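Local coordinates for protein restriction endonuclease PacI (Pseudomonas alcaligenes, PDB 3M7K) that cuts DNA as a rare-cutting HNH restriction endonuclease, recognising an eight-base-pair target and working as a dimer with a beta-beta-alpha-metal active site, at residues 64-76 / 129-142. Residues are numbered along the deposited sequence; the frame is centred on the assembly and turned at random.
Sequences GYCGISEAGFTSL and GEAISKAWHGRGIA. With ZN (zinc ion), chain D.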
loop_
_atom_site.group_PDB
_atom_site.type_symbol
_atom_site.label_atom_id
_atom_site.label_comp_id
_atom_site.label_asym_id
_atom_site.label_seq_id
_atom_site.Cartn_x
_atom_site.Cartn_y
_atom_site.Cartn_z
ATOM N N GLY A 64 -4.208 15.302 -1.079
ATOM C CA GLY A 64 -3.688 16.019 0.082
ATOM C C GLY A 64 -2.415 15.435 0.684
ATOM O O GLY A 64 -1.850 16.023 1.610
ATOM N N TYR A 65 -1.975 14.276 0.182
ATOM C CA TYR A 65 -0.711 13.684 0.602
ATOM C C TYR A 65 0.396 13.863 -0.416
ATOM O O TYR A 65 1.460 14.367 -0.063
ATOM C CB TYR A 65 -0.867 12.200 0.952
ATOM C CG TYR A 65 -1.770 12.016 2.134
ATOM C CD1 TYR A 65 -3.012 11.390 2.000
ATOM C CD2 TYR A 65 -1.405 12.531 3.392
ATOM C CE1 TYR A 65 -3.853 11.236 3.104
ATOM C CE2 TYR A 65 -2.240 12.399 4.489
ATOM C CZ TYR A 65 -3.453 11.749 4.340
ATOM O OH TYR A 65 -4.267 11.623 5.425
ATOM N N CYS A 66 0.166 13.453 -1.666
ATOM C CA CYS A 66 1.233 13.514 -2.681
ATOM C C CYS A 66 1.139 14.716 -3.610
ATOM O O CYS A 66 2.072 14.975 -4.371
ATOM C CB CYS A 66 1.278 12.233 -3.514
ATOM S SG CYS A 66 -0.134 12.023 -4.645
ATOM N N GLY A 67 0.006 15.411 -3.592
ATOM C CA GLY A 67 -0.148 16.634 -4.394
ATOM C C GLY A 67 -0.531 16.366 -5.835
ATOM O O GLY A 67 -0.712 17.291 -6.609
ATOM N N ILE A 68 -0.693 15.107 -6.221
ATOM C CA ILE A 68 -1.019 14.854 -7.620
ATOM C C ILE A 68 -2.400 15.453 -7.957
ATOM O O ILE A 68 -3.311 15.410 -7.129
ATOM C CB ILE A 68 -0.944 13.358 -7.976
ATOM C CG1 ILE A 68 -0.861 13.192 -9.505
ATOM C CG2 ILE A 68 -2.155 12.577 -7.384
ATOM C CD1 ILE A 68 -0.437 11.826 -9.936
ATOM N N SER A 69 -2.532 16.015 -9.159
ATOM C CA SER A 69 -3.803 16.577 -9.612
ATOM C C SER A 69 -4.696 15.427 -10.058
ATOM O O SER A 69 -4.205 14.322 -10.369
ATOM C CB SER A 69 -3.586 17.542 -10.778
ATOM O OG SER A 69 -3.156 16.826 -11.928
ATOM N N GLU A 70 -5.999 15.677 -10.091
ATOM C CA GLU A 70 -6.926 14.671 -10.592
ATOM C C GLU A 70 -6.581 14.213 -12.027
ATOM O O GLU A 70 -6.660 13.015 -12.336
ATOM C CB GLU A 70 -8.357 15.192 -10.511
ATOM C CG GLU A 70 -9.373 14.174 -10.908
ATOM C CD GLU A 70 -10.718 14.459 -10.324
ATOM O OE1 GLU A 70 -11.599 14.917 -11.080
ATOM O OE2 GLU A 70 -10.891 14.232 -9.110
ATOM N N ALA A 71 -6.212 15.156 -12.891
ATOM C CA ALA A 71 -5.791 14.816 -14.266
ATOM C C ALA A 71 -4.499 14.002 -14.280
ATOM O O ALA A 71 -4.364 13.055 -15.058
ATOM C CB ALA A 71 -5.657 16.079 -15.148
ATOM N N GLY A 72 -3.560 14.371 -13.404
ATOM C CA GLY A 72 -2.304 13.624 -13.244
ATOM C C GLY A 72 -2.575 12.190 -12.820
ATOM O O GLY A 72 -2.059 11.237 -13.418
ATOM N N PHE A 73 -3.414 12.020 -11.809
ATOM C CA PHE A 73 -3.769 10.679 -11.377
ATOM C C PHE A 73 -4.485 9.870 -12.450
ATOM O O PHE A 73 -4.219 8.690 -12.612
ATOM C CB PHE A 73 -4.603 10.709 -10.101
ATOM C CG PHE A 73 -4.743 9.370 -9.459
ATOM C CD1 PHE A 73 -3.664 8.806 -8.773
ATOM C CD2 PHE A 73 -5.935 8.655 -9.544
ATOM C CE1 PHE A 73 -3.764 7.549 -8.170
ATOM C CE2 PHE A 73 -6.051 7.373 -8.907
ATOM C CZ PHE A 73 -4.952 6.837 -8.242
ATOM N N THR A 74 -5.404 10.503 -13.168
ATOM C CA THR A 74 -6.090 9.867 -14.285
ATOM C C THR A 74 -5.090 9.314 -15.303
ATOM O O THR A 74 -5.296 8.227 -15.828
ATOM C CB THR A 74 -7.092 10.856 -14.950
ATOM O OG1 THR A 74 -8.008 11.317 -13.957
ATOM C CG2 THR A 74 -7.881 10.206 -16.108
ATOM N N SER A 75 -4.003 10.050 -15.530
ATOM C CA SER A 75 -2.972 9.685 -16.521
ATOM C C SER A 75 -2.137 8.495 -16.066
ATOM O O SER A 75 -1.388 7.940 -16.869
ATOM C CB SER A 75 -2.029 10.868 -16.812
ATOM O OG SER A 75 -1.048 10.992 -15.777
ATOM N N LEU A 76 -2.246 8.118 -14.783
ATOM C CA LEU A 76 -1.586 6.913 -14.314
ATOM C C LEU A 76 -2.309 5.644 -14.761
ATOM O O LEU A 76 -1.747 4.557 -14.693
ATOM C CB LEU A 76 -1.448 6.927 -12.769
ATOM C CG LEU A 76 -0.432 7.930 -12.217
ATOM C CD1 LEU A 76 -0.478 7.957 -10.707
ATOM C CD2 LEU A 76 0.960 7.561 -12.702
ATOM N N GLY A 129 3.749 10.959 1.608
ATOM C CA GLY A 129 3.255 11.768 0.479
ATOM C C GLY A 129 4.329 12.571 -0.257
ATOM O O GLY A 129 4.346 12.582 -1.503
ATOM N N GLU A 130 5.224 13.229 0.490
ATOM C CA GLU A 130 6.315 13.984 -0.135
ATOM C C GLU A 130 7.176 13.040 -0.971
ATOM O O GLU A 130 7.561 13.383 -2.088
ATOM C CB GLU A 130 7.169 14.759 0.892
ATOM C CG GLU A 130 8.140 15.777 0.254
ATOM C CD GLU A 130 9.010 16.534 1.263
ATOM O OE1 GLU A 130 8.854 16.341 2.490
ATOM O OE2 GLU A 130 9.866 17.334 0.821
ATOM N N ALA A 131 7.445 11.831 -0.444
ATOM C CA ALA A 131 8.250 10.838 -1.160
ATOM C C ALA A 131 7.555 10.342 -2.416
ATOM O O ALA A 131 8.199 10.102 -3.431
ATOM C CB ALA A 131 8.602 9.674 -0.254
ATOM N N ILE A 132 6.236 10.167 -2.335
ATOM C CA ILE A 132 5.429 9.771 -3.486
ATOM C C ILE A 132 5.389 10.893 -4.535
ATOM O O ILE A 132 5.498 10.624 -5.725
ATOM C CB ILE A 132 3.990 9.363 -3.050
ATOM C CG1 ILE A 132 4.041 8.098 -2.181
ATOM C CG2 ILE A 132 3.087 9.121 -4.267
ATOM C CD1 ILE A 132 2.799 7.883 -1.316
ATOM N N SER A 133 5.197 12.130 -4.073
ATOM C CA SER A 133 5.294 13.342 -4.931
ATOM C C SER A 133 6.609 13.393 -5.728
ATOM O O SER A 133 6.610 13.796 -6.891
ATOM C CB SER A 133 5.113 14.617 -4.096
ATOM O OG SER A 133 5.108 15.799 -4.900
ATOM N N LYS A 134 7.716 12.947 -5.128
ATOM C CA LYS A 134 9.017 12.920 -5.840
ATOM C C LYS A 134 9.002 11.882 -6.955
ATOM O O LYS A 134 9.523 12.139 -8.035
ATOM C CB LYS A 134 10.189 12.683 -4.882
ATOM C CG LYS A 134 10.401 13.827 -3.916
ATOM C CD LYS A 134 11.253 13.424 -2.734
ATOM C CE LYS A 134 11.804 14.660 -2.031
ATOM N NZ LYS A 134 12.720 14.283 -0.914
ATOM N N ALA A 135 8.375 10.723 -6.710
ATOM C CA ALA A 135 8.176 9.740 -7.786
ATOM C C ALA A 135 7.402 10.336 -8.976
ATOM O O ALA A 135 7.801 10.155 -10.134
ATOM C CB ALA A 135 7.494 8.471 -7.278
ATOM N N TRP A 136 6.305 11.043 -8.688
ATOM C CA TRP A 136 5.500 11.647 -9.755
ATOM C C TRP A 136 6.320 12.703 -10.506
ATOM O O TRP A 136 6.407 12.657 -11.741
ATOM C CB TRP A 136 4.207 12.274 -9.222
ATOM C CG TRP A 136 3.260 11.359 -8.401
ATOM C CD1 TRP A 136 2.416 11.768 -7.409
ATOM C CD2 TRP A 136 3.071 9.936 -8.519
ATOM N NE1 TRP A 136 1.723 10.702 -6.901
ATOM C CE2 TRP A 136 2.100 9.564 -7.557
ATOM C CE3 TRP A 136 3.627 8.943 -9.334
ATOM C CZ2 TRP A 136 1.671 8.230 -7.381
ATOM C CZ3 TRP A 136 3.203 7.620 -9.171
ATOM C CH2 TRP A 136 2.234 7.275 -8.195
ATOM N N HIS A 137 6.911 13.638 -9.756
ATOM C CA HIS A 137 7.706 14.706 -10.366
ATOM C C HIS A 137 8.858 14.117 -11.170
ATOM O O HIS A 137 9.253 14.678 -12.199
ATOM C CB HIS A 137 8.216 15.686 -9.307
ATOM C CG HIS A 137 7.139 16.535 -8.706
ATOM N ND1 HIS A 137 7.179 16.976 -7.400
ATOM C CD2 HIS A 137 5.985 17.016 -9.230
ATOM C CE1 HIS A 137 6.101 17.697 -7.147
ATOM N NE2 HIS A 137 5.359 17.735 -8.241
ATOM N N GLY A 138 9.382 12.978 -10.705
ATOM C CA GLY A 138 10.408 12.237 -11.435
ATOM C C GLY A 138 9.900 11.646 -12.743
ATOM O O GLY A 138 10.655 11.525 -13.712
ATOM N N ARG A 139 8.621 11.296 -12.789
ATOM C CA ARG A 139 8.009 10.763 -14.015
ATOM C C ARG A 139 7.484 11.859 -14.963
ATOM O O ARG A 139 7.015 11.557 -16.063
ATOM C CB ARG A 139 6.869 9.807 -13.662
ATOM C CG ARG A 139 7.341 8.532 -12.949
ATOM C CD ARG A 139 6.189 7.596 -12.733
ATOM N NE ARG A 139 6.495 6.517 -11.802
ATOM C CZ ARG A 139 5.652 5.526 -11.529
ATOM N NH1 ARG A 139 4.467 5.486 -12.125
ATOM N NH2 ARG A 139 5.980 4.583 -10.655
ATOM N N GLY A 140 7.542 13.109 -14.514
ATOM C CA GLY A 140 6.995 14.244 -15.272
ATOM C C GLY A 140 5.503 14.501 -15.080
ATOM O O GLY A 140 4.861 15.104 -15.942
ATOM N N ILE A 141 4.957 14.051 -13.945
ATOM C CA ILE A 141 3.538 14.173 -13.633
ATOM C C ILE A 141 3.287 15.176 -12.492
ATOM O O ILE A 141 3.929 15.117 -11.430
ATOM C CB ILE A 141 2.908 12.797 -13.273
ATOM C CG1 ILE A 141 3.017 11.818 -14.448
ATOM C CG2 ILE A 141 1.426 12.950 -12.880
ATOM C CD1 ILE A 141 2.922 10.367 -14.032
ATOM N N ALA A 142 2.353 16.097 -12.740
ATOM C CA ALA A 142 1.889 17.073 -11.746
ATOM C C ALA A 142 0.449 16.768 -11.303
ATOM O O ALA A 142 0.002 17.095 -10.198
ATOM C CB ALA A 142 1.966 18.481 -12.317
ATOM O OXT ALA A 142 -0.317 16.196 -12.075
HETATM ZN ZN ZN D . -1.677 10.728 -3.567
HETATM O O HOH W 1 2.890 15.855 -6.813
#
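Cys66 and Trp136 show how a four-cysteine zinc site is packed against an aromatic ring. The sulfur binds zinc (Cys66 SG to ZN 2.3 Å) and lies in the plane of the indole, at its edge, where Trp136 NE1 gives Cys66 SG a weak hydrogen bond of 3.2 Å. Ile68 N donates to the same sulfur, so two N-H groups may temper the charge of the thiolate. Two methyls cover one face of the indole in CH-pi contacts, Ile68 CD1 over the five-membered ring of Trp136 and Leu76 CD1 over the six-membered one. With CG1 anti to the backbone N (chi1 -163°) and the chain running on extended (chi2 165°), Ile68 lays CD1 over the ring and against Ile141 CG2, while Leu76 CD2 meets Ile141 CD1. Beyond the Schellman motif at Gly140, the C-terminal carboxylate is gripped twice: Ser69 N reaches an in-plane lone pair of Ala142 O at 2.9 Å, and Ser69 OG donates to Ala142 OXT while accepting from Gly72 N as N-cap of helix 70-74. Helix 122-139 thus packs on, without supplying a ligand to, a probably structural CxxC-pair zinc site joining Cys63 and Cys66 to Cys109 and Cys112.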